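Local coordinates for TIGR00725 family protein (Thermotoga maritima, PDB 1RCU), which is of unknown function but has the Rossmann-like fold of the SLOG superfamily and may bind a nucleotide-related ligand, at residues R52-K56 against K57-V61; G65-G68 against V69-L72; E42-D45 against I46-L50. All coordinates share one frame; numbering follows the deposited sequence.

Overall arrangement
Along the chain the order is contact 3, contact 1, contact 2. They lie in series, and none nests in or crosses another. Each is a local turn with its segments directly joined, so none closes a long loop. Contact 3 starts helix 44-56. Contact 1 ends that helix and turns the chain into strand 60-63; its centre lies about 14 Å from that of contact 3. Contact 2 follows the strand and starts helix 68-79. Contacts 2 and 3 touch: Leu-72 and Val-69 pack on Cys-47, with centres about 11 Å apart. Thus the starts of two consecutive helices meet, while the centre of contact 1 lies about 16 Å from that of contact 2.

Contact 1 (R52-K56 against K57-V61); sequences RTLAK and KGYLV
Leu-54 O is gripped by two backbone N-H groups from beyond the helix end. The stronger bond comes from Tyr-59 N at 3.1 Å. Its N-H points at the oxygen with an angle of 154°. Lys-57 N adds a weak bond to the same oxygen. The main bond of Lys-57 N runs instead to Thr-53 O at 3.0 Å, a regular helical bond. The shortest bond of the turn joins Gly-58 N to Ala-55 O at 2.8 Å. In this one the donor stands well above the carbonyl plane, so it does not follow a lone pair.

The bonds of Gly-58 and Tyr-59 make a Schellman motif that ends helix 44-56. Gly-58 has a positive phi of 82°, which favours glycine. The turn links the helix to strand 60-63 within the beta-alpha-beta unit that starts at strand 25-30.

Apolar groups close the inner side of the turn. Leu-54 CD2 meets Tyr-59 CD2 at 3.6 Å, and the two side chains cross at about a right angle. With the tyrosine CG beside its own backbone N (chi1 -59°), the same ring carbon, CD2, is also brought near the carbonyl oxygen of Leu-54. On its other branch, Leu-54 CD1 lies 3.9 Å from Val-61 CG2, and Leu-54 CB touches that same methyl. Val-26 of strand 25-30 packs on both Leu-54 and Tyr-59.

The lysine chain of Lys-57 bends at its second torsion. Its CG sits 3.2 Å from Thr-53 O, and its amine leads away from the helix. Thr-53 OG1 bonds back to Glu-49 O one turn earlier.

Contact 2 (G65-G68 against V69-L72); sequences GRDG and VMEL
The flat carbonyl group of Asp-67 has a partner on each face. On one side Glu-71 N donates a hydrogen bond to Asp-67 O at 3.2 Å, standing far above the carbonyl plane. On the other side the methyl CE of Met-70, a selenomethionine, lies 3.2 Å from Asp-67 O. The next carbonyl is used differently. Leu-72 N reaches Gly-68 O at 3.3 Å in the carbonyl plane, with a nearly straight N-H angle of 165°. Glu-71 N also makes a weak bond to Gly-68 O, so this amide is shared between two oxygens.

The Met-70 side chain runs beside Arg-66, pointing the same way. Its CE meets Arg-66 CB at 3.4 Å, and its SE lies 3.6 Å from Arg-66 N. The bend at its third torsion (chi3 -72°) turns the methyl back under the loop. The guanidinium group of Arg-66 leads away to a salt bridge with Glu-92.

The extended Glu-71 side chain runs alongside the loop, with OE1 3.8 Å from Asp-67 CB. The two acids do not meet: Asp-67 OD1 accepts a bond from Gly-33 N instead. Gly-65 and Gly-68 both have positive phi, which suits glycine. This glycine-rich turn is consistent with the nucleotide-binding loops of SLOG relatives.

The turn leads from strand 60-63 into helix 68-79. Met-70 packs on Ser-32 in the loop after strand 25-30, while Val-69 and Leu-72 lie against Cys-47 of helix 44-56.

Contact 3 (E42-D45 against I46-L50); sequences ELRD and ICLEL
Ile-46 folds its CG1 arm back over Leu-43. CG1 lies 3.3 Å from Leu-43 O and 4.0 Å from Leu-43 CB. The arm continues so that CD1 comes 3.9 Å from Leu-43 CA. The first torsion of Ile-46 (chi1 29°) is away from a staggered value, and it is this rotation that lays the arm along the preceding turn.

Leu-43 O also takes the first regular bond of the helix, from Cys-47 N at 3.0 Å. The sulfur of Cys-47 is turned beside its own backbone N (chi1 -76°). This places SG 3.2 Å from the same oxygen.

The next two bonds carry the helix on. Leu-48 N meets Arg-44 O at 2.9 Å, nearly along the C=O axis. Glu-49 N meets Asp-45 O at 2.9 Å, with its donor tilted somewhat from the carbonyl plane. Leu-48 CG rests over Arg-44 O at 3.5 Å.

Leu-43 is at the N-cap of helix 44-56, the connecting helix of a beta-alpha-beta unit. Leu-43 packs on Ile-125 of strand 121-125, and Leu-48 packs on Gln-75 of helix 68-79. Arg-44 NH1 makes a weak bond to Val-35 O in the loop before the helix.

The assigned hydrogen bonds between the segments are backbone bonds, and Leu-43 makes apolar touches with Ile-46 and Cys-47. Leu-43 has no polar side-chain group with which to cap the helix. The negative charge of Asp-45 lies in the first turn, where it would probably be favoured by the helix dipole.

Contact 1 (R52-K56 against K57-V61)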
loop_
_atom_site.group_PDB
_atom_site.type_symbol
_atom_site.label_atom_id
_atom_site.label_comp_id
_atom_site.label_asym_id
_atom_site.label_seq_id
_atom_site.Cartn_x
_atom_site.Cartn_y
_atom_site.Cartn_z
ATOM N N ARG A 52 16.926 14.153 -22.721
ATOM C CA ARG A 52 17.443 13.786 -24.023
ATOM C C ARG A 52 18.674 12.894 -23.893
ATOM O O ARG A 52 18.789 11.867 -24.559
ATOM C CB ARG A 52 17.796 15.049 -24.796
ATOM C CG ARG A 52 16.640 15.995 -25.014
ATOM C CD ARG A 52 17.031 16.969 -26.086
ATOM N NE ARG A 52 16.018 17.983 -26.351
ATOM C CZ ARG A 52 16.139 19.262 -26.019
ATOM N NH1 ARG A 52 17.227 19.686 -25.398
ATOM N NH2 ARG A 52 15.185 20.120 -26.343
ATOM N N THR A 53 19.582 13.290 -23.013
ATOM C CA THR A 53 20.803 12.545 -22.805
ATOM C C THR A 53 20.535 11.129 -22.309
ATOM O O THR A 53 21.224 10.187 -22.715
ATOM C CB THR A 53 21.704 13.241 -21.800
ATOM O OG1 THR A 53 21.937 14.588 -22.226
ATOM C CG2 THR A 53 23.047 12.495 -21.691
ATOM N N LEU A 54 19.547 10.972 -21.432
ATOM C CA LEU A 54 19.240 9.645 -20.912
ATOM C C LEU A 54 18.726 8.785 -22.049
ATOM O O LEU A 54 19.108 7.625 -22.185
ATOM C CB LEU A 54 18.201 9.723 -19.794
ATOM C CG LEU A 54 18.732 10.382 -18.515
ATOM C CD1 LEU A 54 17.645 10.482 -17.470
ATOM C CD2 LEU A 54 19.904 9.580 -17.994
ATOM N N ALA A 55 17.853 9.369 -22.866
ATOM C CA ALA A 55 17.289 8.664 -24.008
ATOM C C ALA A 55 18.403 8.267 -24.968
ATOM O O ALA A 55 18.479 7.112 -25.364
ATOM C CB ALA A 55 16.247 9.542 -24.733
ATOM N N LYS A 56 19.270 9.215 -25.332
ATOM C CA LYS A 56 20.357 8.938 -26.275
ATOM C C LYS A 56 21.270 7.815 -25.789
ATOM O O LYS A 56 21.761 7.023 -26.593
ATOM C CB LYS A 56 21.191 10.204 -26.556
ATOM C CG LYS A 56 20.400 11.389 -27.123
ATOM C CD LYS A 56 21.310 12.580 -27.406
ATOM C CE LYS A 56 20.532 13.906 -27.522
ATOM N NZ LYS A 56 20.110 14.333 -28.892
ATOM N N LYS A 57 21.482 7.739 -24.478
ATOM C CA LYS A 57 22.339 6.706 -23.910
ATOM C C LYS A 57 21.616 5.381 -23.764
ATOM O O LYS A 57 22.213 4.398 -23.334
ATOM C CB LYS A 57 22.904 7.130 -22.546
ATOM C CG LYS A 57 23.839 8.328 -22.570
ATOM C CD LYS A 57 25.007 8.132 -23.520
ATOM C CE LYS A 57 25.996 9.297 -23.410
ATOM N NZ LYS A 57 27.121 9.212 -24.381
ATOM N N GLY A 58 20.329 5.364 -24.099
ATOM C CA GLY A 58 19.564 4.133 -24.011
ATOM C C GLY A 58 18.990 3.700 -22.670
ATOM O O GLY A 58 18.593 2.545 -22.531
ATOM N N TYR A 59 18.947 4.601 -21.688
ATOM C CA TYR A 59 18.392 4.274 -20.374
ATOM C C TYR A 59 16.861 4.364 -20.386
ATOM O O TYR A 59 16.280 5.190 -21.098
ATOM C CB TYR A 59 18.917 5.233 -19.283
ATOM C CG TYR A 59 20.417 5.253 -19.108
ATOM C CD1 TYR A 59 21.117 4.092 -18.783
ATOM C CD2 TYR A 59 21.140 6.437 -19.271
ATOM C CE1 TYR A 59 22.506 4.102 -18.631
ATOM C CE2 TYR A 59 22.536 6.464 -19.114
ATOM C CZ TYR A 59 23.210 5.292 -18.795
ATOM O OH TYR A 59 24.581 5.322 -18.645
ATOM N N LEU A 60 16.222 3.512 -19.589
ATOM C CA LEU A 60 14.771 3.510 -19.459
ATOM C C LEU A 60 14.451 4.488 -18.317
ATOM O O LEU A 60 14.901 4.284 -17.192
ATOM C CB LEU A 60 14.279 2.098 -19.125
ATOM C CG LEU A 60 12.776 1.934 -18.984
ATOM C CD1 LEU A 60 12.075 2.490 -20.215
ATOM C CD2 LEU A 60 12.466 0.467 -18.788
ATOM N N VAL A 61 13.681 5.539 -18.605
ATOM C CA VAL A 61 13.376 6.541 -17.588
ATOM C C VAL A 61 12.031 6.418 -16.864
ATOM O O VAL A 61 10.989 6.191 -17.476
ATOM C CB VAL A 61 13.520 7.973 -18.183
ATOM C CG1 VAL A 61 13.340 9.030 -17.087
ATOM C CG2 VAL A 61 14.907 8.131 -18.833
#

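Contact 2 (G65-G68 against V69-L72)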
loop_
_atom_site.group_PDB
_atom_site.type_symbol
_atom_site.label_atom_id
_atom_site.label_comp_id
_atom_site.label_asym_id
_atom_site.label_seq_id
_atom_site.Cartn_x
_atom_site.Cartn_y
_atom_site.Cartn_z
ATOM N N GLY A 65 5.419 10.914 -12.892
ATOM C CA GLY A 65 4.377 11.193 -13.873
ATOM C C GLY A 65 3.605 12.503 -13.927
ATOM O O GLY A 65 2.841 12.707 -14.874
ATOM N N ARG A 66 3.776 13.389 -12.952
ATOM C CA ARG A 66 3.031 14.645 -12.951
ATOM C C ARG A 66 3.654 15.716 -13.851
ATOM O O ARG A 66 4.245 15.419 -14.887
ATOM C CB ARG A 66 2.938 15.191 -11.524
ATOM C CG ARG A 66 2.550 14.179 -10.463
ATOM C CD ARG A 66 1.039 14.105 -10.231
ATOM N NE ARG A 66 0.383 15.411 -10.057
ATOM C CZ ARG A 66 0.743 16.355 -9.190
ATOM N NH1 ARG A 66 1.778 16.175 -8.382
ATOM N NH2 ARG A 66 0.051 17.487 -9.127
ATOM N N ASP A 67 3.505 16.968 -13.428
ATOM C CA ASP A 67 4.044 18.119 -14.150
ATOM C C ASP A 67 5.466 18.464 -13.683
ATOM O O ASP A 67 6.262 17.577 -13.349
ATOM C CB ASP A 67 3.127 19.340 -13.951
ATOM C CG ASP A 67 2.681 19.521 -12.493
ATOM O OD1 ASP A 67 3.395 19.077 -11.568
ATOM O OD2 ASP A 67 1.610 20.128 -12.276
ATOM N N GLY A 68 5.774 19.759 -13.676
ATOM C CA GLY A 68 7.077 20.236 -13.234
ATOM C C GLY A 68 8.284 19.602 -13.897
ATOM O O GLY A 68 8.311 19.417 -15.115
ATOM N N VAL A 69 9.295 19.296 -13.090
ATOM C CA VAL A 69 10.513 18.666 -13.587
ATOM C C VAL A 69 10.190 17.353 -14.309
ATOM O O VAL A 69 10.784 17.047 -15.343
ATOM C CB VAL A 69 11.510 18.368 -12.419
ATOM C CG1 VAL A 69 12.533 17.305 -12.824
ATOM C CG2 VAL A 69 12.232 19.635 -12.026
HETATM N N MSE A 70 9.247 16.591 -13.756
HETATM C CA MSE A 70 8.849 15.309 -14.340
HETATM C C MSE A 70 8.384 15.467 -15.788
HETATM O O MSE A 70 8.743 14.671 -16.651
HETATM C CB MSE A 70 7.733 14.651 -13.508
HETATM C CG MSE A 70 8.136 14.246 -12.077
HETATM SE SE MSE A 70 6.620 14.054 -10.827
HETATM C CE MSE A 70 6.177 15.948 -10.636
ATOM N N GLU A 71 7.606 16.510 -16.055
ATOM C CA GLU A 71 7.103 16.755 -17.392
ATOM C C GLU A 71 8.200 17.100 -18.385
ATOM O O GLU A 71 8.238 16.563 -19.484
ATOM C CB GLU A 71 6.069 17.884 -17.361
ATOM C CG GLU A 71 5.418 18.165 -18.710
ATOM C CD GLU A 71 4.227 19.095 -18.587
ATOM O OE1 GLU A 71 3.333 18.799 -17.757
ATOM O OE2 GLU A 71 4.183 20.112 -19.320
ATOM N N LEU A 72 9.094 17.993 -17.981
ATOM C CA LEU A 72 10.185 18.446 -18.830
ATOM C C LEU A 72 11.199 17.358 -19.157
ATOM O O LEU A 72 11.681 17.252 -20.292
ATOM C CB LEU A 72 10.881 19.629 -18.163
ATOM C CG LEU A 72 9.933 20.803 -17.879
ATOM C CD1 LEU A 72 10.651 21.836 -17.032
ATOM C CD2 LEU A 72 9.433 21.418 -19.186
#

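Contact 3 (E42-D45 against I46-L50)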
loop_
_atom_site.group_PDB
_atom_site.type_symbol
_atom_site.label_atom_id
_atom_site.label_comp_id
_atom_site.label_asym_id
_atom_site.label_seq_id
_atom_site.Cartn_x
_atom_site.Cartn_y
_atom_site.Cartn_z
ATOM N N GLU A 42 12.911 27.954 -14.494
ATOM C CA GLU A 42 14.340 28.247 -14.527
ATOM C C GLU A 42 15.145 26.994 -14.810
ATOM O O GLU A 42 16.291 27.074 -15.219
ATOM C CB GLU A 42 14.810 28.806 -13.174
ATOM C CG GLU A 42 14.387 30.228 -12.829
ATOM C CD GLU A 42 12.890 30.383 -12.601
ATOM O OE1 GLU A 42 12.297 29.578 -11.847
ATOM O OE2 GLU A 42 12.310 31.331 -13.172
ATOM N N LEU A 43 14.544 25.836 -14.576
ATOM C CA LEU A 43 15.236 24.567 -14.760
ATOM C C LEU A 43 14.886 23.837 -16.060
ATOM O O LEU A 43 15.122 22.640 -16.200
ATOM C CB LEU A 43 14.953 23.666 -13.551
ATOM C CG LEU A 43 15.629 23.990 -12.208
ATOM C CD1 LEU A 43 15.703 25.481 -11.970
ATOM C CD2 LEU A 43 14.855 23.300 -11.092
ATOM N N ARG A 44 14.342 24.575 -17.019
ATOM C CA ARG A 44 13.939 23.994 -18.291
ATOM C C ARG A 44 15.061 23.344 -19.101
ATOM O O ARG A 44 14.983 22.170 -19.447
ATOM C CB ARG A 44 13.244 25.046 -19.145
ATOM C CG ARG A 44 12.480 24.454 -20.303
ATOM C CD ARG A 44 11.902 25.523 -21.194
ATOM N NE ARG A 44 10.593 25.116 -21.697
ATOM C CZ ARG A 44 9.478 25.099 -20.962
ATOM N NH1 ARG A 44 9.503 25.473 -19.684
ATOM N NH2 ARG A 44 8.332 24.693 -21.498
ATOM N N ASP A 45 16.098 24.112 -19.406
ATOM C CA ASP A 45 17.217 23.594 -20.171
ATOM C C ASP A 45 17.874 22.375 -19.528
ATOM O O ASP A 45 18.144 21.388 -20.212
ATOM C CB ASP A 45 18.280 24.681 -20.396
ATOM C CG ASP A 45 17.767 25.843 -21.219
ATOM O OD1 ASP A 45 16.835 25.637 -22.023
ATOM O OD2 ASP A 45 18.312 26.959 -21.071
ATOM N N ILE A 46 18.146 22.428 -18.225
ATOM C CA ILE A 46 18.766 21.274 -17.586
ATOM C C ILE A 46 17.840 20.064 -17.628
ATOM O O ILE A 46 18.291 18.955 -17.907
ATOM C CB ILE A 46 19.200 21.531 -16.107
ATOM C CG1 ILE A 46 18.292 22.572 -15.458
ATOM C CG2 ILE A 46 20.675 21.904 -16.053
ATOM C CD1 ILE A 46 19.023 23.744 -14.839
ATOM N N CYS A 47 16.550 20.275 -17.382
ATOM C CA CYS A 47 15.589 19.170 -17.421
ATOM C C CYS A 47 15.518 18.518 -18.804
ATOM O O CYS A 47 15.468 17.290 -18.909
ATOM C CB CYS A 47 14.176 19.627 -17.021
ATOM S SG CYS A 47 13.931 19.876 -15.256
ATOM N N LEU A 48 15.505 19.340 -19.855
ATOM C CA LEU A 48 15.440 18.835 -21.225
ATOM C C LEU A 48 16.734 18.151 -21.603
ATOM O O LEU A 48 16.706 17.133 -22.293
ATOM C CB LEU A 48 15.184 19.962 -22.231
ATOM C CG LEU A 48 13.795 20.593 -22.358
ATOM C CD1 LEU A 48 13.843 21.699 -23.417
ATOM C CD2 LEU A 48 12.771 19.534 -22.726
ATOM N N GLU A 49 17.870 18.706 -21.174
ATOM C CA GLU A 49 19.144 18.082 -21.504
ATOM C C GLU A 49 19.231 16.730 -20.825
ATOM O O GLU A 49 19.649 15.763 -21.441
ATOM C CB GLU A 49 20.352 18.918 -21.079
ATOM C CG GLU A 49 21.677 18.314 -21.598
ATOM C CD GLU A 49 22.926 18.946 -20.992
ATOM O OE1 GLU A 49 22.789 19.831 -20.123
ATOM O OE2 GLU A 49 24.045 18.540 -21.381
ATOM N N LEU A 50 18.821 16.660 -19.564
ATOM C CA LEU A 50 18.874 15.411 -18.823
ATOM C C LEU A 50 18.046 14.336 -19.509
ATOM O O LEU A 50 18.503 13.207 -19.680
ATOM C CB LEU A 50 18.380 15.616 -17.381
ATOM C CG LEU A 50 18.284 14.311 -16.576
ATOM C CD1 LEU A 50 19.658 13.683 -16.474
ATOM C CD2 LEU A 50 17.730 14.564 -15.191
#